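PDB 7AJ0: arylsulfatase from Pseudoalteromonas sp. MB47, which probably removes sulfate groups from the algal polysaccharide fucoidan as an exo-acting, calcium-binding sulfatase. Local coordinates for residues 121-126 with 157-162; 131-136 with 164-169; 432-437 with 485-490. One frame throughout, in Å; residues are numbered along the deposited sequence.

Contact 1: 121-126 with 157-162; sequences VRPILT and KWHVGE
Glu-162 sets its CG between its own backbone N and carbonyl carbon (chi1 61°), the most hemmed-in staggered position, and runs extended from there, which lays CG 4.0 Å from Leu-125 CA and places the carboxylate beside the leucine side chain. Leu-125, with CG anti to its carbonyl carbon, offers one branch: CD2 lies 3.9 Å from Glu-162 OE2, a van der Waals contact between two chains that cross at a slant. Beneath them the backbones are joined by the sole hydrogen bond across the two segments, from Glu-162 N to Ile-124 O at 3.2 Å and nearly straight. Gly-161 CA lies 3.6 Å from Ile-124 O; its backbone angles by themselves call for glycine, since a CB would run into the carbonyl O of Val-160. Further along, the Pro-123 ring and the His-159 imidazole run side by side and point the same way, Pro-123 CG 3.9 Å from His-159 NE2 and Pro-123 CB 4.0 Å from His-159 CD2. This end borders the metal site: the His-159 side chain is about 6 Å from the calcium ion bound by Asp-60, Asp-61, Cys-102, Asp-325 and Asn-326. Lys-157 and His-159 belong to a sequence consistent with the second sulfatase signature, whose lysine and histidine line the sulfate pocket in relatives; Lys-157 NZ forms a salt bridge with Asp-60. Segment 157-162 leaves the central sheet after strand 151-155, while 121-126 lies in the loop between helix 115-118 and helix 134-137, and both lean on helix 102-111, Pro-123 on Thr-103, His-159 on Cys-102 and Val-160 on Arg-106.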
loop_
_atom_site.group_PDB
_atom_site.type_symbol
_atom_site.label_atom_id
_atom_site.label_comp_id
_atom_site.label_asym_id
_atom_site.label_seq_id
_atom_site.Cartn_x
_atom_site.Cartn_y
_atom_site.Cartn_z
ATOM N N VAL A 121 33.336 3.963 -5.491
ATOM C CA VAL A 121 31.929 3.602 -5.367
ATOM C C VAL A 121 31.310 3.228 -6.706
ATOM O O VAL A 121 30.215 2.646 -6.732
ATOM C CB VAL A 121 31.109 4.746 -4.734
ATOM C CG1 VAL A 121 31.624 5.056 -3.333
ATOM C CG2 VAL A 121 31.144 6.000 -5.611
ATOM N N ARG A 122 31.971 3.545 -7.815
ATOM C CA ARG A 122 31.516 3.213 -9.155
ATOM C C ARG A 122 32.712 2.785 -9.988
ATOM O O ARG A 122 33.831 3.263 -9.762
ATOM C CB ARG A 122 30.826 4.405 -9.837
ATOM C CG ARG A 122 29.488 4.783 -9.232
ATOM C CD ARG A 122 28.963 6.085 -9.818
ATOM N NE ARG A 122 27.649 6.425 -9.281
ATOM C CZ ARG A 122 26.514 5.844 -9.660
ATOM N NH1 ARG A 122 26.531 4.887 -10.578
ATOM N NH2 ARG A 122 25.363 6.216 -9.116
ATOM N N PRO A 123 32.513 1.893 -10.959
ATOM C CA PRO A 123 33.628 1.517 -11.848
ATOM C C PRO A 123 33.960 2.662 -12.792
ATOM O O PRO A 123 33.091 3.163 -13.510
ATOM C CB PRO A 123 33.092 0.290 -12.596
ATOM C CG PRO A 123 31.610 0.462 -12.586
ATOM C CD PRO A 123 31.272 1.161 -11.287
ATOM N N ILE A 124 35.222 3.078 -12.785
ATOM C CA ILE A 124 35.685 4.141 -13.669
ATOM C C ILE A 124 36.018 3.524 -15.022
ATOM O O ILE A 124 36.922 2.687 -15.130
ATOM C CB ILE A 124 36.900 4.869 -13.079
ATOM C CG1 ILE A 124 36.660 5.203 -11.606
ATOM C CG2 ILE A 124 37.179 6.140 -13.876
ATOM C CD1 ILE A 124 37.835 5.888 -10.927
ATOM N N LEU A 125 35.290 3.937 -16.054
ATOM C CA LEU A 125 35.457 3.393 -17.389
ATOM C C LEU A 125 36.500 4.196 -18.159
ATOM O O LEU A 125 36.886 5.302 -17.775
ATOM C CB LEU A 125 34.123 3.398 -18.133
ATOM C CG LEU A 125 32.909 2.956 -17.313
ATOM C CD1 LEU A 125 31.607 3.194 -18.073
ATOM C CD2 LEU A 125 33.045 1.493 -16.908
ATOM N N THR A 126 36.964 3.622 -19.266
ATOM C CA THR A 126 37.855 4.350 -20.158
ATOM C C THR A 126 37.200 5.660 -20.579
ATOM O O THR A 126 35.994 5.718 -20.837
ATOM C CB THR A 126 38.195 3.505 -21.386
ATOM O OG1 THR A 126 38.913 2.331 -20.980
ATOM C CG2 THR A 126 39.042 4.305 -22.367
ATOM N N LYS A 157 36.579 -11.853 -12.015
ATOM C CA LYS A 157 35.940 -10.552 -12.155
ATOM C C LYS A 157 36.692 -9.488 -11.363
ATOM O O LYS A 157 37.080 -9.701 -10.211
ATOM C CB LYS A 157 34.487 -10.634 -11.682
ATOM C CG LYS A 157 33.753 -9.304 -11.683
ATOM C CD LYS A 157 32.386 -9.432 -11.022
ATOM C CE LYS A 157 31.800 -8.067 -10.714
ATOM N NZ LYS A 157 30.558 -8.155 -9.899
ATOM N N TRP A 158 36.889 -8.328 -11.992
ATOM C CA TRP A 158 37.520 -7.183 -11.341
ATOM C C TRP A 158 36.456 -6.163 -10.957
ATOM O O TRP A 158 36.042 -6.096 -9.796
ATOM C CB TRP A 158 38.562 -6.561 -12.265
ATOM C CG TRP A 158 39.325 -5.409 -11.682
ATOM C CD1 TRP A 158 39.594 -4.219 -12.295
ATOM C CD2 TRP A 158 39.924 -5.332 -10.381
ATOM N NE1 TRP A 158 40.326 -3.409 -11.460
ATOM C CE2 TRP A 158 40.542 -4.070 -10.280
ATOM C CE3 TRP A 158 40.000 -6.210 -9.294
ATOM C CZ2 TRP A 158 41.222 -3.663 -9.136
ATOM C CZ3 TRP A 158 40.676 -5.802 -8.160
ATOM C CH2 TRP A 158 41.277 -4.540 -8.089
ATOM N N HIS A 159 36.008 -5.365 -11.923
ATOM C CA HIS A 159 34.906 -4.428 -11.717
ATOM C C HIS A 159 35.261 -3.347 -10.700
ATOM O O HIS A 159 34.384 -2.812 -10.015
ATOM C CB HIS A 159 33.638 -5.170 -11.281
ATOM C CG HIS A 159 32.367 -4.536 -11.752
ATOM N ND1 HIS A 159 31.131 -4.887 -11.250
ATOM C CD2 HIS A 159 32.136 -3.582 -12.686
ATOM C CE1 HIS A 159 30.196 -4.171 -11.848
ATOM N NE2 HIS A 159 30.779 -3.373 -12.725
ATOM N N VAL A 160 36.549 -3.020 -10.588
ATOM C CA VAL A 160 36.988 -1.909 -9.751
ATOM C C VAL A 160 37.773 -0.934 -10.621
ATOM O O VAL A 160 38.749 -0.325 -10.166
ATOM C CB VAL A 160 37.843 -2.382 -8.561
ATOM C CG1 VAL A 160 37.926 -1.282 -7.502
ATOM C CG2 VAL A 160 37.287 -3.667 -7.970
ATOM N N GLY A 161 37.374 -0.798 -11.881
ATOM C CA GLY A 161 38.023 0.139 -12.776
ATOM C C GLY A 161 38.788 -0.516 -13.907
ATOM O O GLY A 161 39.541 -1.470 -13.691
ATOM N N GLU A 162 38.609 0.006 -15.124
ATOM C CA GLU A 162 39.255 -0.546 -16.303
ATOM C C GLU A 162 40.063 0.481 -17.086
ATOM O O GLU A 162 40.602 0.140 -18.144
ATOM C CB GLU A 162 38.209 -1.179 -17.236
ATOM C CG GLU A 162 37.162 -0.203 -17.746
ATOM C CD GLU A 162 36.017 -0.893 -18.465
ATOM O OE1 GLU A 162 35.677 -2.034 -18.086
ATOM O OE2 GLU A 162 35.461 -0.294 -19.410
#

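Contact 2: 131-136 with 164-169; sequences TQNPWE and EGMLPH
Asn-133 slides its carboxamide past the side chain of Met-166, the two running in opposite directions, with Asn-133 OD1 only 3.3 Å from Met-166 CG. The amide is thrown across the gap because CG stands anti to the backbone N (chi1 173°). Its two ends then do different work. ND2 donates to Gly-165 O at 2.8 Å, a moderately bent bond (146° at the hydrogen); the acceptor lies in the plane of the asparagine amide, but the donor stands well above the plane of the glycine carbonyl. OD1 turns back on its own chain and accepts from Trp-135 N at 3.0 Å, also from above the carbonyl plane. This is an Asx turn at the N-cap of helix 134-137, with Pro-134 following the cap, and one amide thereby both starts the helix and ties it to the loop between strands 151-155 and 175-177. Both bonds together should hold the amide against flipping. Gly-165 has a positive phi, and a CB there would crowd Asn-133 ND2. Next to the cap, Trp-135 and Met-166 cross at about a right angle: Trp-135 CD1 meets Met-166 CB at 4.1 Å, and the bend of the methionine at its last torsion brings CE to 4.2 Å from the same Trp-135 CD1. The indole NE1 is engaged by Val-160 O, and the ring also rests on Thr-110 and Thr-111 of helix 102-111. At the exposed side Gln-132 NE2 donates to Glu-136 OE2 at 3.0 Å, from above the carboxylate plane.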
loop_
_atom_site.group_PDB
_atom_site.type_symbol
_atom_site.label_atom_id
_atom_site.label_comp_id
_atom_site.label_asym_id
_atom_site.label_seq_id
_atom_site.Cartn_x
_atom_site.Cartn_y
_atom_site.Cartn_z
ATOM N N THR A 131 40.206 13.553 -11.540
ATOM C CA THR A 131 41.344 14.339 -11.072
ATOM C C THR A 131 42.602 13.482 -10.995
ATOM O O THR A 131 43.656 13.855 -11.525
ATOM C CB THR A 131 41.015 14.954 -9.707
ATOM O OG1 THR A 131 40.121 16.061 -9.886
ATOM C CG2 THR A 131 42.280 15.413 -8.990
ATOM N N GLN A 132 42.509 12.328 -10.338
ATOM C CA GLN A 132 43.629 11.404 -10.244
ATOM C C GLN A 132 43.089 9.981 -10.205
ATOM O O GLN A 132 41.966 9.739 -9.755
ATOM C CB GLN A 132 44.494 11.675 -9.006
ATOM C CG GLN A 132 45.780 10.855 -8.958
ATOM C CD GLN A 132 46.608 11.119 -7.711
ATOM O OE1 GLN A 132 46.099 11.624 -6.709
ATOM N NE2 GLN A 132 47.894 10.780 -7.770
ATOM N N ASN A 133 43.894 9.048 -10.688
ATOM C CA ASN A 133 43.540 7.636 -10.622
ATOM C C ASN A 133 43.487 7.210 -9.163
ATOM O O ASN A 133 44.535 7.180 -8.503
ATOM C CB ASN A 133 44.557 6.800 -11.393
ATOM C CG ASN A 133 44.346 5.306 -11.212
ATOM O OD1 ASN A 133 43.299 4.861 -10.741
ATOM N ND2 ASN A 133 45.347 4.522 -11.592
ATOM N N PRO A 134 42.317 6.870 -8.618
ATOM C CA PRO A 134 42.259 6.503 -7.193
ATOM C C PRO A 134 43.221 5.392 -6.816
ATOM O O PRO A 134 43.660 5.324 -5.660
ATOM C CB PRO A 134 40.799 6.065 -6.999
ATOM C CG PRO A 134 40.050 6.690 -8.128
ATOM C CD PRO A 134 41.005 6.743 -9.281
ATOM N N TRP A 135 43.574 4.522 -7.762
ATOM C CA TRP A 135 44.388 3.360 -7.437
ATOM C C TRP A 135 45.856 3.694 -7.217
ATOM O O TRP A 135 46.568 2.890 -6.605
ATOM C CB TRP A 135 44.254 2.309 -8.538
ATOM C CG TRP A 135 43.152 1.349 -8.260
ATOM C CD1 TRP A 135 41.968 1.240 -8.927
ATOM C CD2 TRP A 135 43.121 0.371 -7.217
ATOM N NE1 TRP A 135 41.205 0.243 -8.368
ATOM C CE2 TRP A 135 41.891 -0.305 -7.317
ATOM C CE3 TRP A 135 44.017 -0.002 -6.212
ATOM C CZ2 TRP A 135 41.535 -1.335 -6.449
ATOM C CZ3 TRP A 135 43.661 -1.024 -5.351
ATOM C CH2 TRP A 135 42.432 -1.678 -5.475
ATOM N N GLU A 136 46.330 4.845 -7.697
ATOM C CA GLU A 136 47.681 5.268 -7.340
ATOM C C GLU A 136 47.804 5.432 -5.831
ATOM O O GLU A 136 48.788 4.996 -5.224
ATOM C CB GLU A 136 48.036 6.571 -8.055
ATOM C CG GLU A 136 48.116 6.450 -9.571
ATOM C CD GLU A 136 48.542 7.744 -10.244
ATOM O OE1 GLU A 136 48.442 7.834 -11.488
ATOM O OE2 GLU A 136 48.978 8.674 -9.531
ATOM N N GLU A 164 43.293 3.269 -17.676
ATOM C CA GLU A 164 44.734 3.078 -17.595
ATOM C C GLU A 164 45.204 3.059 -16.147
ATOM O O GLU A 164 44.892 3.961 -15.364
ATOM C CB GLU A 164 45.442 4.193 -18.368
ATOM C CG GLU A 164 46.953 4.057 -18.426
ATOM C CD GLU A 164 47.601 5.136 -19.275
ATOM O OE1 GLU A 164 46.914 5.685 -20.164
ATOM O OE2 GLU A 164 48.793 5.439 -19.052
ATOM N N GLY A 165 45.952 2.017 -15.796
ATOM C CA GLY A 165 46.517 1.911 -14.466
ATOM C C GLY A 165 45.550 1.493 -13.385
ATOM O O GLY A 165 45.752 1.847 -12.219
ATOM N N MET A 166 44.508 0.734 -13.731
ATOM C CA MET A 166 43.495 0.345 -12.763
ATOM C C MET A 166 43.213 -1.150 -12.729
ATOM O O MET A 166 42.408 -1.588 -11.900
ATOM C CB MET A 166 42.181 1.096 -13.039
ATOM C CG MET A 166 42.304 2.602 -12.882
ATOM S SD MET A 166 40.802 3.495 -13.319
ATOM C CE MET A 166 39.711 2.984 -12.001
ATOM N N LEU A 167 43.839 -1.941 -13.587
ATOM C CA LEU A 167 43.666 -3.385 -13.533
ATOM C C LEU A 167 44.584 -3.984 -12.471
ATOM O O LEU A 167 45.611 -3.399 -12.117
ATOM C CB LEU A 167 43.946 -3.997 -14.898
ATOM C CG LEU A 167 42.921 -3.671 -15.987
ATOM C CD1 LEU A 167 43.253 -4.399 -17.281
ATOM C CD2 LEU A 167 41.507 -4.020 -15.533
ATOM N N PRO A 168 44.231 -5.157 -11.941
ATOM C CA PRO A 168 44.992 -5.697 -10.800
ATOM C C PRO A 168 46.487 -5.809 -11.038
ATOM O O PRO A 168 47.272 -5.548 -10.117
ATOM C CB PRO A 168 44.347 -7.075 -10.580
ATOM C CG PRO A 168 42.949 -6.912 -11.084
ATOM C CD PRO A 168 43.053 -5.985 -12.267
ATOM N N HIS A 169 46.912 -6.189 -12.242
ATOM C CA HIS A 169 48.342 -6.312 -12.502
ATOM C C HIS A 169 49.039 -4.963 -12.603
ATOM O O HIS A 169 50.267 -4.929 -12.743
ATOM C CB HIS A 169 48.582 -7.112 -13.782
ATOM C CG HIS A 169 48.261 -6.360 -15.035
ATOM N ND1 HIS A 169 46.969 -6.122 -15.446
ATOM C CD2 HIS A 169 49.065 -5.799 -15.968
ATOM C CE1 HIS A 169 46.990 -5.442 -16.580
ATOM N NE2 HIS A 169 48.249 -5.236 -16.919
#

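Contact 3: 432-437 with 485-490; sequences LRWLDY and FEWGMP
Tyr-437 reaches toward Phe-485 from its first side-chain atom: Tyr-437 CB lies 4.0 Å from Phe-485 CZ, and Tyr-437 CG is 3.6 Å from Phe-485 CE1. That CE1 sits over the centre of the tyrosine ring, with Phe-485 CD1 beside Tyr-437 CD1 and CE1. The two rings form an offset stack, centroids 4.5 Å apart and planes at 25°. On the far part of the ring, Tyr-437 CE2 comes within 4.0 Å of Trp-487 CH2, where the indole turns its edge to the tyrosine face in an offset edge-to-face pair (planes at 83°). The hydroxyl at the tip lies near the indole plane, Tyr-437 OH 3.6 Å from Trp-487 CZ2, and is hydrogen-bonded to Asp-197 of the second subunit. A leucine in place of Tyr-437 would probably leave that aspartate without its hydroxyl mate and take away the offset-stacking partner of Phe-485. Trp-434 joins from the same hairpin: its CZ3 is 3.7 Å from Phe-485 CZ and 3.6 Å from Gly-488 O. Gly-488 CA lies over the rim of one face of the Phe-485 ring, and a CB here would clash with Phe-485 CE1. Trp-434 and Tyr-437 stand at the two ends of a type II' turn, which Arg-433 braces by donating from NE to Leu-435 O and forming a salt bridge with Asp-436. Tyr-437, Phe-485 and Trp-487 form an aromatic cluster, flanked by Trp-434, between the hairpin of strands 428-434 and 437-440 and the start of helix 489-505, in the small C-terminal antiparallel sheet and helix characteristic of sulfatases, here at a subunit interface.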
loop_
_atom_site.group_PDB
_atom_site.type_symbol
_atom_site.label_atom_id
_atom_site.label_comp_id
_atom_site.label_asym_id
_atom_site.label_seq_id
_atom_site.Cartn_x
_atom_site.Cartn_y
_atom_site.Cartn_z
ATOM N N LEU A 432 24.308 1.112 10.726
ATOM C CA LEU A 432 25.403 0.410 11.377
ATOM C C LEU A 432 24.822 -0.768 12.143
ATOM O O LEU A 432 23.624 -0.816 12.433
ATOM C CB LEU A 432 26.194 1.326 12.317
ATOM C CG LEU A 432 25.465 1.924 13.520
ATOM C CD1 LEU A 432 25.432 0.974 14.707
ATOM C CD2 LEU A 432 26.113 3.250 13.913
ATOM N N ARG A 433 25.686 -1.732 12.457
ATOM C CA ARG A 433 25.328 -2.833 13.336
ATOM C C ARG A 433 26.277 -2.851 14.526
ATOM O O ARG A 433 27.496 -2.738 14.360
ATOM C CB ARG A 433 25.372 -4.193 12.640
ATOM C CG ARG A 433 25.062 -5.324 13.616
ATOM C CD ARG A 433 24.964 -6.684 12.966
ATOM N NE ARG A 433 24.902 -7.728 13.986
ATOM C CZ ARG A 433 24.759 -9.024 13.734
ATOM N NH1 ARG A 433 24.654 -9.448 12.485
ATOM N NH2 ARG A 433 24.719 -9.894 14.733
ATOM N N TRP A 434 25.710 -3.024 15.716
ATOM C CA TRP A 434 26.470 -3.071 16.961
ATOM C C TRP A 434 25.841 -4.148 17.828
ATOM O O TRP A 434 24.635 -4.108 18.093
ATOM C CB TRP A 434 26.461 -1.711 17.652
ATOM C CG TRP A 434 26.957 -1.742 19.052
ATOM C CD1 TRP A 434 28.117 -2.298 19.499
ATOM C CD2 TRP A 434 26.313 -1.178 20.198
ATOM N NE1 TRP A 434 28.231 -2.125 20.855
ATOM C CE2 TRP A 434 27.137 -1.439 21.309
ATOM C CE3 TRP A 434 25.118 -0.481 20.394
ATOM C CZ2 TRP A 434 26.806 -1.027 22.596
ATOM C CZ3 TRP A 434 24.790 -0.074 21.672
ATOM C CH2 TRP A 434 25.631 -0.348 22.757
ATOM N N LEU A 435 26.652 -5.109 18.263
ATOM C CA LEU A 435 26.157 -6.295 18.967
ATOM C C LEU A 435 25.218 -6.992 17.984
ATOM O O LEU A 435 25.630 -7.278 16.849
ATOM C CB LEU A 435 25.542 -5.894 20.299
ATOM C CG LEU A 435 26.458 -5.135 21.262
ATOM C CD1 LEU A 435 25.658 -4.497 22.395
ATOM C CD2 LEU A 435 27.532 -6.060 21.818
ATOM N N ASP A 436 23.970 -7.264 18.351
ATOM C CA ASP A 436 22.997 -7.868 17.452
ATOM C C ASP A 436 21.889 -6.885 17.090
ATOM O O ASP A 436 20.763 -7.288 16.792
ATOM C CB ASP A 436 22.424 -9.136 18.085
ATOM C CG ASP A 436 23.504 -10.153 18.428
ATOM O OD1 ASP A 436 24.463 -10.301 17.638
ATOM O OD2 ASP A 436 23.400 -10.803 19.490
ATOM N N TYR A 437 22.205 -5.591 17.099
ATOM C CA TYR A 437 21.239 -4.532 16.837
ATOM C C TYR A 437 21.597 -3.814 15.545
ATOM O O TYR A 437 22.740 -3.385 15.359
ATOM C CB TYR A 437 21.192 -3.542 18.003
ATOM C CG TYR A 437 20.849 -4.200 19.320
ATOM C CD1 TYR A 437 19.527 -4.348 19.720
ATOM C CD2 TYR A 437 21.844 -4.690 20.155
ATOM C CE1 TYR A 437 19.210 -4.958 20.916
ATOM C CE2 TYR A 437 21.535 -5.298 21.353
ATOM C CZ TYR A 437 20.217 -5.428 21.729
ATOM O OH TYR A 437 19.905 -6.039 22.923
ATOM N N PHE A 485 15.465 -0.129 23.412
ATOM C CA PHE A 485 16.866 0.176 23.150
ATOM C C PHE A 485 17.228 1.578 23.623
ATOM O O PHE A 485 18.138 2.205 23.070
ATOM C CB PHE A 485 17.164 0.017 21.652
ATOM C CG PHE A 485 18.616 -0.198 21.327
ATOM C CD1 PHE A 485 19.334 -1.217 21.929
ATOM C CD2 PHE A 485 19.255 0.602 20.395
ATOM C CE1 PHE A 485 20.665 -1.419 21.624
ATOM C CE2 PHE A 485 20.587 0.403 20.083
ATOM C CZ PHE A 485 21.291 -0.609 20.697
ATOM N N GLU A 486 16.536 2.085 24.645
ATOM C CA GLU A 486 16.881 3.398 25.178
ATOM C C GLU A 486 18.270 3.387 25.805
ATOM O O GLU A 486 19.009 4.374 25.712
ATOM C CB GLU A 486 15.845 3.850 26.207
ATOM C CG GLU A 486 14.526 4.308 25.610
ATOM C CD GLU A 486 13.653 5.041 26.616
ATOM O OE1 GLU A 486 14.075 5.192 27.784
ATOM O OE2 GLU A 486 12.543 5.472 26.237
ATOM N N TRP A 487 18.640 2.280 26.454
ATOM C CA TRP A 487 19.966 2.188 27.052
ATOM C C TRP A 487 21.065 2.205 25.995
ATOM O O TRP A 487 22.185 2.648 26.277
ATOM C CB TRP A 487 20.074 0.918 27.900
ATOM C CG TRP A 487 19.749 -0.334 27.145
ATOM C CD1 TRP A 487 18.553 -0.990 27.125
ATOM C CD2 TRP A 487 20.628 -1.075 26.293
ATOM N NE1 TRP A 487 18.633 -2.095 26.314
ATOM C CE2 TRP A 487 19.897 -2.170 25.790
ATOM C CE3 TRP A 487 21.962 -0.919 25.905
ATOM C CZ2 TRP A 487 20.454 -3.104 24.923
ATOM C CZ3 TRP A 487 22.513 -1.848 25.043
ATOM C CH2 TRP A 487 21.760 -2.928 24.561
ATOM N N GLY A 488 20.769 1.739 24.784
ATOM C CA GLY A 488 21.788 1.596 23.764
ATOM C C GLY A 488 21.751 2.640 22.669
ATOM O O GLY A 488 22.760 2.868 21.994
ATOM N N MET A 489 20.601 3.285 22.479
ATOM C CA MET A 489 20.475 4.235 21.380
ATOM C C MET A 489 21.490 5.369 21.449
ATOM O O MET A 489 22.058 5.714 20.397
ATOM C CB MET A 489 19.049 4.797 21.340
ATOM C CG MET A 489 18.708 5.516 20.044
ATOM S SD MET A 489 18.745 4.433 18.597
ATOM C CE MET A 489 17.023 4.491 18.090
ATOM N N PRO A 490 21.757 5.993 22.600
ATOM C CA PRO A 490 22.799 7.034 22.619
ATOM C C PRO A 490 24.171 6.515 22.227
ATOM O O PRO A 490 24.962 7.268 21.644
ATOM C CB PRO A 490 22.771 7.549 24.068
ATOM C CG PRO A 490 21.979 6.549 24.844
ATOM C CD PRO A 490 21.022 5.920 23.876
#

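From the N terminus, contact 1 opens first at 121-126, and contact 2 opens at 131-136 before contact 1 has closed at 157-162; contact 2 then closes at 164-169, and the two closures cross. Both bring the chain after helix 115-118 against the loop between strands 151-155 and 175-177, in the sulfatase domain. Their centres are about 10 Å apart and they interlock, Trp-158 NE1 meeting Met-166 O and Gly-161 packing on the Met-166 methyl. Contact 3 follows in series, its centre about 35 Å from that of contact 1 and about 39 Å from that of contact 2, and ties the C-terminal hairpin to helix 489-505.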